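Aryl esterase (PDB 2Q0Q) hydrolyses aryl esters and transfers acyl groups to alcohols in water, working as an oligomeric serine esterase of the SGNH hydrolase family. Local coordinates at residues G[4-9]-G[49-54]; G[12-17]-G[25-30]. All coordinates share one frame; numbering follows the deposited sequence.

Contact 1 of 2, residues G[4-9]-G[49-54]; sequences RILCFG and IEEGLS
Parallel pairing of neighbouring strands joins Ile5–Gly9 of strand 3-9 to Ile49–Leu53, along and just past strand 46-52, at one side of the five-stranded parallel sheet of this SGNH hydrolase. The two strands run side by side and nearly parallel, 9° apart, and five backbone hydrogen bonds pass between them, from Ile49 N to Ile5 O at 2.8 Å down to Leu53 N to Gly9 O at 3.0 Å. That last donor sits above the carbonyl plane of Gly9, whose oxygen also receives the side chain of Arg56. Leu6, Phe8, Ile49 and Glu51 send their side chains to the sheet face covered by helix 70-81. There Leu6 CD1 touches both Ile49 CG2, 3.6 Å away, and Glu51 CG, 3.5 Å away. Ile49 CD1 reaches over one face of the Arg4 guanidinium, 3.7 Å from Arg4 NH1, while Arg4 itself is paired with Glu47. Bent at chi2 (-81°), the Glu51 chain gives its methylenes to Leu6 and turns its carboxylate away from strand 3-9, to His81 and Tyr73. Each oxygen of this buried carboxylate therefore has a hydrogen-bonding partner. Because Glu51 of a second subunit lies close to the same carboxylate, the proximity of two acids would probably raise the affinity of at least one for a proton.

Contact 2 of 2, residues G[12-17]-G[25-30]; sequences LTWGWV and TERFAP
Trp14, Thr25 and Val17 lose most surface where the segment leaving helix 11-14 meets the loop ahead of helix 34-42, with Arg27 close behind; a single backbone bridge, Trp16 with Arg27, joins the two in this SGNH hydrolase fold. The turn comes at Gly15, which leaves the helix with positive phi (109°), a conformation readily adopted by glycine. Its carbonyl accepts Phe28 N at 2.8 Å, and Val17 N is bonded to Glu26 O. Trp14 offers one indole face to Arg27, whose extended chain crosses it: Arg27 CD lies over the five-membered ring, and the guanidinium lies nearly flat on the indole, planes 16° apart and centres 4.1 Å apart. From this extended chain Arg27 NE gives its hydrogen to Trp14 O at 2.9 Å, and through Arg27 NH2 it holds a water that in turn donates to Thr13 O. The indole N-H, Trp14 NE1, is hydrogen-bonded to Leu82 O of a second subunit, so this stack belongs to the subunit interface. Val17 CG2 sits over the centre of the Phe28 ring, 3.7 Å from its centroid. Thr25 works in two directions. Its methyl CG2 lies over the middle of the Trp16 ring system, 3.3 Å from Trp16 CE2; Trp16 also stacks with His195 of a probable catalytic triad. With OG1 anti to the backbone nitrogen (chi1 -161°), the hydroxyl faces Val17, and Thr25 OG1 donates to a lone pair of Val17 O at 2.6 Å.

How the contacts relate
Contact 2 is nested within the chain loop that contact 1 closes: strand 3-9 leads into helix 11-14, the loop holding 25-30 follows, then helix 34-42 and strand 46-52. Their centres are 12 Å apart, yet the two touch. On strand 46-52, Glu50 forms a long, weak ion pair with Arg27 and Gly52 O meets the Trp14 ring; just past the strand, Ser54 packs by its hydroxyl against the indoles of Trp14 and Trp16. Contact 1 pairs two neighbouring strands of the sheet, and contact 2 shapes the loops at their ends, beside Ser11 of the probable Ser-His-Asp triad. Both also touch the second subunit, so the surroundings of the probable triad and the subunit interface share residues, Trp16 among them.

Contact 1 of 2, residues G[4-9]-G[49-54]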
# COMPACT_ATOMS: atom_id res chain seq x y z
N ARG G 4 -29.80 19.98 16.76
CA ARG G 4 -29.05 19.99 15.50
C ARG G 4 -29.15 18.64 14.80
O ARG G 4 -28.80 17.60 15.38
CB ARG G 4 -27.58 20.35 15.74
CG ARG G 4 -27.40 21.70 16.42
CD ARG G 4 -25.96 22.17 16.46
NE ARG G 4 -25.70 23.12 15.37
CZ ARG G 4 -24.71 23.04 14.48
NH1 ARG G 4 -23.78 22.11 14.52
NH2 ARG G 4 -24.64 23.97 13.54
N ILE G 5 -29.64 18.69 13.56
CA ILE G 5 -29.90 17.51 12.73
C ILE G 5 -29.00 17.49 11.49
O ILE G 5 -29.16 18.32 10.60
CB ILE G 5 -31.37 17.49 12.23
CG1 ILE G 5 -32.35 17.89 13.34
CG2 ILE G 5 -31.68 16.14 11.62
CD1 ILE G 5 -32.36 16.96 14.53
N LEU G 6 -28.08 16.53 11.43
CA LEU G 6 -27.20 16.36 10.26
C LEU G 6 -27.82 15.37 9.26
O LEU G 6 -28.12 14.25 9.63
CB LEU G 6 -25.83 15.81 10.68
CG LEU G 6 -24.86 15.35 9.58
CD1 LEU G 6 -24.47 16.55 8.76
CD2 LEU G 6 -23.66 14.71 10.20
N CYS G 7 -27.98 15.80 8.01
CA CYS G 7 -28.55 14.98 6.93
C CYS G 7 -27.39 14.57 6.04
O CYS G 7 -26.88 15.35 5.25
CB CYS G 7 -29.61 15.75 6.13
SG CYS G 7 -31.05 16.15 7.15
N PHE G 8 -26.97 13.31 6.21
CA PHE G 8 -25.86 12.74 5.47
C PHE G 8 -26.40 11.86 4.35
O PHE G 8 -27.14 10.90 4.61
CB PHE G 8 -24.97 11.92 6.41
CG PHE G 8 -23.61 11.59 5.84
CD1 PHE G 8 -22.67 12.60 5.64
CD2 PHE G 8 -23.26 10.29 5.51
CE1 PHE G 8 -21.43 12.32 5.13
CE2 PHE G 8 -22.01 10.01 5.00
CZ PHE G 8 -21.09 11.03 4.80
N GLY G 9 -26.08 12.22 3.11
CA GLY G 9 -26.64 11.54 1.95
C GLY G 9 -25.93 11.75 0.63
O GLY G 9 -24.76 12.18 0.58
N ILE G 49 -28.55 20.49 8.94
CA ILE G 49 -27.24 20.61 8.32
C ILE G 49 -27.19 19.69 7.10
O ILE G 49 -27.39 18.48 7.24
CB ILE G 49 -26.15 20.23 9.33
CG1 ILE G 49 -26.18 21.19 10.53
CG2 ILE G 49 -24.80 20.18 8.67
CD1 ILE G 49 -25.87 20.52 11.85
N GLU G 50 -26.95 20.27 5.93
CA GLU G 50 -27.01 19.57 4.64
C GLU G 50 -25.65 19.05 4.22
O GLU G 50 -24.76 19.82 3.83
CB GLU G 50 -27.53 20.50 3.54
CG GLU G 50 -28.93 21.00 3.85
CD GLU G 50 -29.44 22.06 2.88
OE1 GLU G 50 -28.64 22.89 2.37
OE2 GLU G 50 -30.66 22.05 2.65
N GLU G 51 -25.46 17.74 4.35
CA GLU G 51 -24.26 17.08 3.86
C GLU G 51 -24.64 15.98 2.87
O GLU G 51 -24.41 14.80 3.12
CB GLU G 51 -23.42 16.55 5.03
CG GLU G 51 -22.78 17.65 5.89
CD GLU G 51 -21.52 18.24 5.31
OE1 GLU G 51 -20.95 17.68 4.33
OE2 GLU G 51 -21.03 19.24 5.89
N GLY G 52 -25.16 16.39 1.72
CA GLY G 52 -25.47 15.48 0.64
C GLY G 52 -24.47 15.67 -0.48
O GLY G 52 -24.29 16.80 -0.95
N LEU G 53 -23.84 14.57 -0.92
CA LEU G 53 -22.90 14.55 -2.04
C LEU G 53 -23.36 13.60 -3.16
O LEU G 53 -23.42 12.37 -2.96
CB LEU G 53 -21.50 14.11 -1.55
CG LEU G 53 -20.43 13.87 -2.63
CD1 LEU G 53 -20.21 15.12 -3.46
CD2 LEU G 53 -19.15 13.39 -1.96
N SER G 54 -23.64 14.14 -4.34
CA SER G 54 -24.06 13.30 -5.46
C SER G 54 -23.04 12.20 -5.74
O SER G 54 -21.83 12.41 -5.65
CB SER G 54 -24.27 14.13 -6.72
OG SER G 54 -25.32 15.05 -6.53

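Contact 2 of 2, residues G[12-17]-G[25-30]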
# COMPACT_ATOMS: atom_id res chain seq x y z
N LEU G 12 -29.77 12.52 -3.63
CA LEU G 12 -31.14 12.64 -3.15
C LEU G 12 -31.20 13.63 -1.98
O LEU G 12 -32.20 14.31 -1.81
CB LEU G 12 -31.70 11.28 -2.74
CG LEU G 12 -31.66 10.17 -3.80
CD1 LEU G 12 -32.14 8.89 -3.15
CD2 LEU G 12 -32.43 10.47 -5.08
N THR G 13 -30.12 13.70 -1.19
CA THR G 13 -30.03 14.63 -0.09
C THR G 13 -29.52 15.98 -0.58
O THR G 13 -30.03 17.03 -0.17
CB THR G 13 -29.08 14.09 1.00
OG1 THR G 13 -29.63 12.89 1.56
CG2 THR G 13 -28.86 15.11 2.13
N TRP G 14 -28.55 15.96 -1.49
CA TRP G 14 -28.09 17.21 -2.13
C TRP G 14 -29.21 17.96 -2.83
O TRP G 14 -29.31 19.18 -2.71
CB TRP G 14 -26.98 16.92 -3.16
CG TRP G 14 -26.34 18.15 -3.74
CD1 TRP G 14 -25.52 19.03 -3.09
CD2 TRP G 14 -26.46 18.62 -5.08
NE1 TRP G 14 -25.14 20.03 -3.95
CE2 TRP G 14 -25.68 19.79 -5.18
CE3 TRP G 14 -27.14 18.17 -6.21
CZ2 TRP G 14 -25.57 20.52 -6.38
CZ3 TRP G 14 -27.02 18.88 -7.40
CH2 TRP G 14 -26.24 20.05 -7.47
N GLY G 15 -30.02 17.23 -3.58
CA GLY G 15 -31.15 17.81 -4.27
C GLY G 15 -30.93 17.88 -5.76
O GLY G 15 -31.14 18.91 -6.36
N TRP G 16 -30.54 16.76 -6.37
CA TRP G 16 -30.28 16.69 -7.81
C TRP G 16 -31.59 16.81 -8.57
O TRP G 16 -32.50 15.99 -8.38
CB TRP G 16 -29.59 15.36 -8.13
CG TRP G 16 -29.36 15.03 -9.57
CD1 TRP G 16 -30.30 14.76 -10.53
CD2 TRP G 16 -28.09 14.87 -10.20
NE1 TRP G 16 -29.70 14.46 -11.72
CE2 TRP G 16 -28.34 14.51 -11.55
CE3 TRP G 16 -26.77 15.01 -9.76
CZ2 TRP G 16 -27.31 14.28 -12.46
CZ3 TRP G 16 -25.76 14.79 -10.66
CH2 TRP G 16 -26.03 14.43 -12.00
N VAL G 17 -31.68 17.80 -9.45
CA VAL G 17 -32.87 17.92 -10.32
C VAL G 17 -32.80 16.94 -11.48
O VAL G 17 -31.93 17.05 -12.34
CB VAL G 17 -33.03 19.34 -10.84
CG1 VAL G 17 -34.20 19.45 -11.80
CG2 VAL G 17 -33.21 20.29 -9.66
N THR G 25 -26.85 19.00 -14.34
CA THR G 25 -28.02 19.56 -13.72
C THR G 25 -27.68 20.57 -12.64
O THR G 25 -26.53 21.01 -12.50
CB THR G 25 -28.95 18.45 -13.15
OG1 THR G 25 -30.27 18.98 -12.96
CG2 THR G 25 -28.41 17.84 -11.83
N GLU G 26 -28.71 20.96 -11.89
CA GLU G 26 -28.61 21.95 -10.84
C GLU G 26 -29.28 21.42 -9.58
O GLU G 26 -29.83 20.30 -9.56
CB GLU G 26 -29.20 23.30 -11.28
CG GLU G 26 -28.48 23.96 -12.45
CD GLU G 26 -28.93 23.46 -13.84
OE1 GLU G 26 -30.15 23.23 -14.05
OE2 GLU G 26 -28.06 23.33 -14.73
N ARG G 27 -29.16 22.21 -8.51
CA ARG G 27 -29.70 21.86 -7.22
C ARG G 27 -31.12 22.37 -7.07
O ARG G 27 -31.43 23.50 -7.43
CB ARG G 27 -28.83 22.49 -6.13
CG ARG G 27 -28.94 21.84 -4.81
CD ARG G 27 -27.83 22.35 -3.90
NE ARG G 27 -27.91 21.71 -2.59
CZ ARG G 27 -27.08 21.94 -1.57
NH1 ARG G 27 -26.06 22.81 -1.67
NH2 ARG G 27 -27.28 21.29 -0.43
N PHE G 28 -31.98 21.55 -6.51
CA PHE G 28 -33.31 22.00 -6.10
C PHE G 28 -33.16 23.20 -5.16
O PHE G 28 -32.23 23.24 -4.35
CB PHE G 28 -34.08 20.87 -5.37
CG PHE G 28 -34.87 19.95 -6.29
CD1 PHE G 28 -35.88 20.45 -7.12
CD2 PHE G 28 -34.62 18.59 -6.32
CE1 PHE G 28 -36.61 19.60 -7.95
CE2 PHE G 28 -35.35 17.73 -7.14
CZ PHE G 28 -36.34 18.25 -7.97
N ALA G 29 -34.06 24.17 -5.25
CA ALA G 29 -34.04 25.35 -4.37
C ALA G 29 -34.02 24.98 -2.89
O ALA G 29 -34.57 23.96 -2.48
CB ALA G 29 -35.26 26.23 -4.66
N PRO G 30 -33.42 25.84 -2.05
CA PRO G 30 -33.32 25.50 -0.62
C PRO G 30 -34.65 25.16 0.07
O PRO G 30 -34.67 24.35 1.00
CB PRO G 30 -32.67 26.76 0.00
CG PRO G 30 -32.68 27.79 -1.06
CD PRO G 30 -32.78 27.12 -2.37
O HOH W 1 -29.41 19.54 0.56